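Local coordinates for periplasmic protein (Legionella pneumophila subsp. pneumophila, PDB 4FGQ), which acts as a calcium-dependent protease of the periplasm, probably using a cysteine nucleophile as in related transglutaminase-like proteases, at residues Gln46-Asn51 with Ser142-Ala147; Asn55-Glu60 with Glu77-Gly82; Asp70-Pro75 with Lys180-Trp185. All blocks are in the same frame, centred on the assembly; numbering follows the deposited sequence. Where two conformers were deposited one is given.

How the contacts relate
Helix 43-55 is followed, after a short turn, by strand 58-59, so contacts 1 and 2 adjoin in sequence although their centres lie 18 Å apart. Contacts 2 and 3, with centres 16 Å apart, touch directly: D81 OD2 and K73 NZ form a salt bridge at 2.8 Å, and E77 OE2 lies 2.6 Å from Y71 OH, probably hydrogen-bonded. This pair borders the calcium site, whose known ligands include Y71, E87 and D88, although no ion is bound to this chain. The F78 side chain of contact 2 comes within about 4 Å of that of D88, and W72 of contact 3 within about 3 Å of that of E87. Contact 1 lies away from that site.

Contact 1 of 3, residues Gln46-Asn51 with Ser142-Ala147; sequences QLEKVN and SKILKA
I144 reaches from the loop leading into strand 145-146 to the flank of helix 43-55, where it meets L47, E48 and N51. The apolar part of the contact is built around its CD1 atom. This methyl lies 4.0 Å from L47 CB and 4.1 Å from E48 CG, so it rests on the base of the helix side chains and on the methylene part of a glutamate. It also comes within 3.8 Å of L47 O, a plain packing contact with the helix backbone. The isoleucine chain is extended at its second torsion (chi2 174°), which carries CD1 as far as possible from its own backbone. Isoleucine suits the place because its longer branch, CG1-CD1, spans the gap to the helix. E48 is suited to the margin: its CG meets the isoleucine methyl while its carboxylate forms a salt bridge with K44.

The polar part belongs to N51. With CG anti to the backbone N (chi1 -160°), its amide extends past I144 in the opposite sense, and N51 ND2 lies 3.6 Å from I144 CG1. No direct hydrogen bond joins the two segments. Instead, N51 ND2 donates to a water at 2.9 Å, and that water also lies 2.9 Å from K143 O, bridging side chain and loop backbone. OD1 accepts from K93, so asparagine, with a donor and an acceptor on one short side chain, serves both neighbours while buried.

L47 also packs on L97 of helix 86-100, while I144 touches L135 and L137 of strand 135-137, and N51 touches L137 as well. The contact thus joins helix 43-55, which also packs on helix 86-100, to the edge of the six-stranded antiparallel sheet, whose outermost strand on that side is 145-146.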
# COMPACT_ATOMS: atom_id res chain seq x y z
N GLN A 46 12.35 -7.33 -1.31
CA GLN A 46 11.51 -6.55 -0.43
C GLN A 46 10.19 -6.24 -1.10
O GLN A 46 9.13 -6.40 -0.48
CB GLN A 46 12.22 -5.25 -0.02
CG GLN A 46 13.50 -5.49 0.79
CD GLN A 46 14.23 -4.18 1.07
OE1 GLN A 46 14.26 -3.30 0.21
NE2 GLN A 46 14.80 -4.05 2.27
N LEU A 47 10.24 -5.81 -2.36
CA LEU A 47 9.01 -5.52 -3.11
C LEU A 47 8.14 -6.77 -3.25
O LEU A 47 6.91 -6.74 -2.99
CB LEU A 47 9.35 -4.98 -4.51
CG LEU A 47 10.04 -3.61 -4.56
CD1 LEU A 47 10.57 -3.30 -5.96
CD2 LEU A 47 9.06 -2.53 -4.13
N GLU A 48 8.75 -7.87 -3.64
CA GLU A 48 8.01 -9.10 -3.88
C GLU A 48 7.34 -9.65 -2.63
O GLU A 48 6.17 -10.05 -2.67
CB GLU A 48 8.93 -10.16 -4.49
CG GLU A 48 9.30 -9.89 -5.92
CD GLU A 48 10.23 -10.93 -6.49
OE1 GLU A 48 10.73 -11.78 -5.71
OE2 GLU A 48 10.47 -10.90 -7.72
N LYS A 49 8.06 -9.64 -1.52
CA LYS A 49 7.53 -10.24 -0.31
C LYS A 49 6.51 -9.35 0.42
O LYS A 49 5.55 -9.86 0.99
CB LYS A 49 8.67 -10.71 0.61
CG LYS A 49 9.41 -11.89 0.01
CD LYS A 49 10.50 -12.43 0.94
CE LYS A 49 11.23 -13.60 0.29
NZ LYS A 49 12.34 -14.15 1.13
N VAL A 50 6.68 -8.03 0.37
CA VAL A 50 5.64 -7.16 0.91
C VAL A 50 4.38 -7.31 0.05
O VAL A 50 3.25 -7.43 0.56
CB VAL A 50 6.09 -5.69 0.97
CG1 VAL A 50 4.91 -4.78 1.38
CG2 VAL A 50 7.23 -5.56 1.96
N ASN A 51 4.58 -7.36 -1.26
CA ASN A 51 3.45 -7.52 -2.19
C ASN A 51 2.68 -8.82 -1.91
O ASN A 51 1.46 -8.80 -1.72
CB ASN A 51 3.94 -7.48 -3.64
CG ASN A 51 2.84 -7.17 -4.63
OD1 ASN A 51 2.01 -6.27 -4.41
ND2 ASN A 51 2.83 -7.91 -5.74
N SER A 142 -0.76 -10.98 -9.19
CA SER A 142 0.33 -11.38 -8.29
C SER A 142 1.69 -10.94 -8.78
O SER A 142 2.60 -10.76 -7.98
CB SER A 142 0.35 -12.89 -8.07
OG SER A 142 -0.64 -13.28 -7.13
N LYS A 143 1.85 -10.81 -10.09
CA LYS A 143 3.14 -10.40 -10.64
C LYS A 143 3.36 -8.90 -10.48
O LYS A 143 2.42 -8.10 -10.59
CB LYS A 143 3.23 -10.75 -12.12
CG LYS A 143 3.22 -12.24 -12.43
CD LYS A 143 3.32 -12.43 -13.94
CE LYS A 143 3.07 -13.87 -14.35
NZ LYS A 143 2.86 -13.96 -15.82
N ILE A 144 4.60 -8.53 -10.21
CA ILE A 144 5.01 -7.14 -10.29
C ILE A 144 5.48 -6.90 -11.73
O ILE A 144 6.46 -7.50 -12.20
CB ILE A 144 6.13 -6.83 -9.27
CG1 ILE A 144 5.59 -7.00 -7.85
CG2 ILE A 144 6.69 -5.42 -9.49
CD1 ILE A 144 6.67 -6.87 -6.76
N LEU A 145 4.78 -6.01 -12.43
CA LEU A 145 4.96 -5.81 -13.86
C LEU A 145 5.24 -4.33 -14.13
O LEU A 145 4.75 -3.46 -13.41
CB LEU A 145 3.69 -6.23 -14.62
CG LEU A 145 3.39 -7.73 -14.59
CD1 LEU A 145 1.97 -8.03 -15.10
CD2 LEU A 145 4.42 -8.50 -15.40
N LYS A 146 6.02 -4.07 -15.18
CA LYS A 146 6.30 -2.71 -15.61
C LYS A 146 5.02 -2.02 -16.07
O LYS A 146 4.08 -2.67 -16.53
CB LYS A 146 7.29 -2.72 -16.78
CG LYS A 146 8.75 -2.81 -16.36
CD LYS A 146 9.68 -2.92 -17.57
CE LYS A 146 9.61 -4.31 -18.22
NZ LYS A 146 8.52 -4.43 -19.23
N ALA A 147 4.99 -0.69 -15.98
CA ALA A 147 3.82 0.06 -16.43
C ALA A 147 3.40 -0.26 -17.87
O ALA A 147 2.20 -0.38 -18.14
CB ALA A 147 4.05 1.56 -16.27
O HOH W 1 1.32 -7.16 -8.13

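Contact 2 of 3, residues Asn55-Glu60 with Glu77-Gly82; sequences NQFNYE and EFIVDG
F57 leans across to the C-terminal turn of helix 75-81, and its side chain meets F78, I79 and the carbonyl of G82 in turn. Its first torsion, with CG anti to the carbonyl carbon (chi1 -77°), directs the ring toward F78, whose CE1 lies over one of its faces. Already at F57 CB there are two neighbours: G82 O at 3.7 Å and F78 CZ at 3.8 Å. Further out, F57 CD2 lies 3.4 Å from F78 CE1. The two ring planes are inclined at 41° with centroids 5.2 Å apart, an oblique meeting that is neither a stack nor edge-to-face. At the ring edge, near its plane, G82 O is 3.6 Å from F57 CD2. The far end, at F57 CE2, meets I79 CD1 at 4.0 Å. A large flat ring suits this place because it offers one face to F78 and its far end to I79 while its edge passes beside a carbonyl.

That carbonyl is held by N58, whose backbone N donates to G82 O at 3.0 Å, fairly straight at 156° and in the carbonyl plane. G82 is the C-prime residue of a Schellman motif, with G83 N bonded to F78 O and G82 N, weakly, to I79 O; its positive phi favours glycine and turns the chain off the helix.

The contact joins the first strand and the helix of the beta-alpha-beta unit made of strand 58-59, helix 75-81 and strand 83-84. Beyond it, F78 meets F89 of helix 86-100 edge-to-face, and I79 packs on F28 and W31 of helix 22-38.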
# COMPACT_ATOMS: atom_id res chain seq x y z
N ASN A 55 -1.06 -9.51 -0.33
CA ASN A 55 -2.04 -9.95 -1.32
C ASN A 55 -2.90 -11.12 -0.88
O ASN A 55 -3.92 -11.41 -1.52
CB ASN A 55 -1.40 -10.22 -2.68
CG ASN A 55 -1.22 -8.96 -3.49
OD1 ASN A 55 -1.83 -7.93 -3.17
ND2 ASN A 55 -0.39 -9.02 -4.53
N GLN A 56 -2.51 -11.75 0.22
CA GLN A 56 -3.25 -12.87 0.83
C GLN A 56 -4.44 -12.42 1.67
O GLN A 56 -5.22 -13.26 2.10
CB GLN A 56 -2.32 -13.67 1.77
CG GLN A 56 -2.20 -13.00 3.16
CD GLN A 56 -1.48 -13.80 4.21
OE1 GLN A 56 -1.94 -14.87 4.61
NE2 GLN A 56 -0.36 -13.28 4.68
N PHE A 57 -4.56 -11.13 1.96
CA PHE A 57 -5.62 -10.64 2.86
C PHE A 57 -6.98 -10.52 2.14
O PHE A 57 -7.06 -10.70 0.92
CB PHE A 57 -5.23 -9.26 3.45
CG PHE A 57 -4.21 -9.32 4.57
CD1 PHE A 57 -2.92 -9.76 4.34
CD2 PHE A 57 -4.53 -8.87 5.84
CE1 PHE A 57 -1.98 -9.81 5.37
CE2 PHE A 57 -3.61 -8.90 6.87
CZ PHE A 57 -2.32 -9.37 6.63
N ASN A 58 -8.04 -10.25 2.89
CA ASN A 58 -9.39 -10.11 2.33
C ASN A 58 -9.51 -8.86 1.46
O ASN A 58 -9.21 -7.76 1.92
CB ASN A 58 -10.42 -10.02 3.46
CG ASN A 58 -10.66 -11.35 4.14
OD1 ASN A 58 -10.70 -12.39 3.48
ND2 ASN A 58 -10.83 -11.33 5.46
N TYR A 59 -9.96 -9.03 0.22
CA TYR A 59 -10.14 -7.91 -0.70
C TYR A 59 -11.60 -7.45 -0.68
O TYR A 59 -12.50 -8.21 -1.03
CB TYR A 59 -9.75 -8.36 -2.10
CG TYR A 59 -9.74 -7.28 -3.15
CD1 TYR A 59 -10.86 -7.04 -3.95
CD2 TYR A 59 -8.60 -6.52 -3.37
CE1 TYR A 59 -10.84 -6.06 -4.93
CE2 TYR A 59 -8.57 -5.55 -4.34
CZ TYR A 59 -9.69 -5.32 -5.11
OH TYR A 59 -9.63 -4.35 -6.08
N GLU A 60 -11.82 -6.20 -0.28
CA GLU A 60 -13.16 -5.66 -0.12
C GLU A 60 -13.53 -4.77 -1.31
O GLU A 60 -12.67 -4.11 -1.89
CB GLU A 60 -13.24 -4.85 1.17
CG GLU A 60 -13.00 -5.68 2.42
CD GLU A 60 -12.91 -4.87 3.71
OE1 GLU A 60 -12.93 -3.61 3.64
OE2 GLU A 60 -12.81 -5.49 4.79
N GLU A 77 -5.62 -0.37 10.83
CA GLU A 77 -7.02 -0.70 10.57
C GLU A 77 -7.14 -1.87 9.58
O GLU A 77 -8.01 -2.73 9.72
CB GLU A 77 -7.78 0.52 10.05
CG GLU A 77 -8.01 1.59 11.11
CD GLU A 77 -8.62 2.85 10.52
OE1 GLU A 77 -7.99 3.45 9.62
OE2 GLU A 77 -9.74 3.22 10.92
N PHE A 78 -6.26 -1.88 8.58
CA PHE A 78 -6.20 -2.97 7.62
C PHE A 78 -5.92 -4.29 8.35
O PHE A 78 -6.59 -5.29 8.12
CB PHE A 78 -5.08 -2.69 6.61
CG PHE A 78 -5.01 -3.67 5.46
CD1 PHE A 78 -4.28 -4.84 5.58
CD2 PHE A 78 -5.63 -3.40 4.25
CE1 PHE A 78 -4.18 -5.74 4.52
CE2 PHE A 78 -5.55 -4.30 3.19
CZ PHE A 78 -4.82 -5.47 3.33
N ILE A 79 -4.94 -4.28 9.24
CA ILE A 79 -4.60 -5.49 10.00
C ILE A 79 -5.74 -5.96 10.91
O ILE A 79 -6.07 -7.15 10.95
CB ILE A 79 -3.32 -5.30 10.83
CG1 ILE A 79 -2.12 -5.04 9.91
CG2 ILE A 79 -3.05 -6.52 11.70
CD1 ILE A 79 -1.68 -6.24 9.07
N VAL A 80 -6.35 -5.03 11.65
CA VAL A 80 -7.48 -5.36 12.51
C VAL A 80 -8.63 -5.96 11.72
O VAL A 80 -9.22 -6.97 12.13
CB VAL A 80 -7.95 -4.13 13.32
CG1 VAL A 80 -9.28 -4.41 14.01
CG2 VAL A 80 -6.90 -3.73 14.34
N ASP A 81 -8.94 -5.37 10.57
CA ASP A 81 -10.07 -5.82 9.76
C ASP A 81 -9.77 -7.09 8.97
O ASP A 81 -10.69 -7.78 8.52
CB ASP A 81 -10.49 -4.73 8.78
CG ASP A 81 -11.11 -3.53 9.47
OD1 ASP A 81 -11.33 -3.60 10.70
OD2 ASP A 81 -11.38 -2.52 8.78
N GLY A 82 -8.48 -7.39 8.80
CA GLY A 82 -8.06 -8.54 8.02
C GLY A 82 -8.10 -8.29 6.52
O GLY A 82 -8.11 -9.23 5.72
O HOH W 2 -11.76 -9.30 6.56
O HOH W 3 -11.43 -7.40 5.40

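Contact 3 of 3, residues Asp70-Pro75 with Lys180-Trp185; sequences DYWKSP and KSLGKW
The indole of W72 forms the dense heart of this contact, reaching from the loop before helix 75-81 to the start of helix 183-192. K184 lies across one face: its CD sits 3.7 Å from the centroid of the five-membered ring, only 19° off the ring normal, a CH-pi contact. The benzo end of W72 is packed by hydrocarbon. W72 CZ3 comes 3.8 Å from W185 CB, and W72 CH2 lies 3.9 Å from L182 CD2. Tryptophan suits this place because one broad, rigid group can engage three side chains at once. W185 is itself tied by NE1 to N160 O.

Toward solvent the contact loosens. The K184 chain is extended beyond CG, so its methylenes cross the indole and its ammonium group arrives at the backbone of D70, where K184 NZ gives a weak hydrogen bond to D70 O at 3.0 Å. The D70 carboxylate stays beyond salt-bridge range, with D70 OD1 4.6 Å from K184 NZ. A water at the indole edge accepts from W72 NE1 at 3.2 Å and makes only a weak bond with K184 NZ.

W72 follows the calcium ligand Y71 in sequence and lies beside E87. Chemically, its hold on the helix is apolar and CH-pi: lysine works here mainly through its aliphatic length, and its charge is only lightly engaged across the contact.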
# COMPACT_ATOMS: atom_id res chain seq x y z
N ASP A 70 -15.30 4.71 0.31
CA ASP A 70 -14.85 6.09 0.50
C ASP A 70 -13.79 6.24 1.59
O ASP A 70 -12.94 7.11 1.52
CB ASP A 70 -16.02 7.02 0.80
CG ASP A 70 -16.85 7.34 -0.42
OD1 ASP A 70 -16.50 6.90 -1.54
OD2 ASP A 70 -17.85 8.05 -0.26
N TYR A 71 -13.86 5.38 2.61
CA TYR A 71 -12.95 5.48 3.75
C TYR A 71 -11.61 4.83 3.45
O TYR A 71 -11.56 3.69 2.97
CB TYR A 71 -13.59 4.80 4.97
CG TYR A 71 -12.80 4.95 6.25
CD1 TYR A 71 -12.01 3.92 6.73
CD2 TYR A 71 -12.89 6.11 7.00
CE1 TYR A 71 -11.30 4.05 7.91
CE2 TYR A 71 -12.18 6.25 8.19
CZ TYR A 71 -11.39 5.22 8.63
OH TYR A 71 -10.70 5.36 9.81
N TRP A 72 -10.52 5.54 3.74
CA TRP A 72 -9.17 5.00 3.56
C TRP A 72 -8.65 4.47 4.88
O TRP A 72 -8.60 5.20 5.87
CB TRP A 72 -8.20 6.08 3.06
CG TRP A 72 -8.42 6.53 1.64
CD1 TRP A 72 -9.54 6.34 0.88
CD2 TRP A 72 -7.49 7.25 0.82
NE1 TRP A 72 -9.36 6.91 -0.37
CE2 TRP A 72 -8.11 7.46 -0.43
CE3 TRP A 72 -6.20 7.74 1.03
CZ2 TRP A 72 -7.48 8.15 -1.47
CZ3 TRP A 72 -5.57 8.42 -0.01
CH2 TRP A 72 -6.21 8.62 -1.24
N LYS A 73 -8.24 3.20 4.91
CA LYS A 73 -7.77 2.56 6.14
C LYS A 73 -6.29 2.78 6.40
O LYS A 73 -5.47 2.62 5.49
CB LYS A 73 -8.01 1.05 6.09
CG LYS A 73 -9.46 0.63 5.92
CD LYS A 73 -9.57 -0.90 6.07
CE LYS A 73 -10.94 -1.41 5.66
NZ LYS A 73 -11.11 -2.86 5.99
N SER A 74 -5.94 3.11 7.64
CA SER A 74 -4.53 3.08 8.06
C SER A 74 -4.07 1.64 8.08
O SER A 74 -4.91 0.74 8.14
CB SER A 74 -4.38 3.68 9.46
OG SER A 74 -4.94 2.84 10.44
N PRO A 75 -2.75 1.41 8.04
CA PRO A 75 -2.20 0.06 8.13
C PRO A 75 -2.74 -0.73 9.33
O PRO A 75 -3.10 -1.89 9.18
CB PRO A 75 -0.70 0.31 8.30
CG PRO A 75 -0.47 1.58 7.49
CD PRO A 75 -1.71 2.41 7.71
N LYS A 180 -1.18 16.51 1.66
CA LYS A 180 -2.23 16.84 2.62
C LYS A 180 -3.43 17.58 2.00
O LYS A 180 -4.43 17.81 2.68
CB LYS A 180 -1.66 17.62 3.79
N SER A 181 -3.32 17.94 0.72
CA SER A 181 -4.45 18.52 -0.01
C SER A 181 -5.43 17.40 -0.35
O SER A 181 -6.57 17.64 -0.76
CB SER A 181 -3.98 19.21 -1.29
OG SER A 181 -2.89 20.09 -1.03
N LEU A 182 -4.95 16.17 -0.18
CA LEU A 182 -5.76 14.97 -0.26
C LEU A 182 -6.29 14.72 1.15
O LEU A 182 -5.58 14.19 2.01
CB LEU A 182 -4.86 13.81 -0.72
CG LEU A 182 -5.31 12.65 -1.60
CD1 LEU A 182 -6.05 13.14 -2.82
CD2 LEU A 182 -4.08 11.84 -2.03
N GLY A 183 -7.53 15.14 1.39
CA GLY A 183 -8.11 15.15 2.73
C GLY A 183 -8.08 13.84 3.51
O GLY A 183 -7.73 13.84 4.69
N LYS A 184 -8.44 12.74 2.86
CA LYS A 184 -8.49 11.44 3.52
C LYS A 184 -7.11 10.97 3.90
O LYS A 184 -6.94 10.25 4.88
CB LYS A 184 -9.11 10.39 2.61
CG LYS A 184 -10.53 10.65 2.21
CD LYS A 184 -10.84 9.86 0.96
CE LYS A 184 -12.29 9.97 0.62
NZ LYS A 184 -12.64 9.18 -0.59
N TRP A 185 -6.14 11.35 3.08
CA TRP A 185 -4.75 10.95 3.27
C TRP A 185 -4.17 11.73 4.44
O TRP A 185 -3.49 11.16 5.29
CB TRP A 185 -3.97 11.22 1.98
CG TRP A 185 -2.51 10.85 1.99
CD1 TRP A 185 -1.46 11.68 1.74
CD2 TRP A 185 -1.94 9.55 2.24
NE1 TRP A 185 -0.27 10.99 1.82
CE2 TRP A 185 -0.54 9.68 2.13
CE3 TRP A 185 -2.48 8.30 2.56
CZ2 TRP A 185 0.33 8.60 2.32
CZ3 TRP A 185 -1.62 7.23 2.75
CH2 TRP A 185 -0.22 7.39 2.63
O HOH W 4 -12.09 5.98 -1.70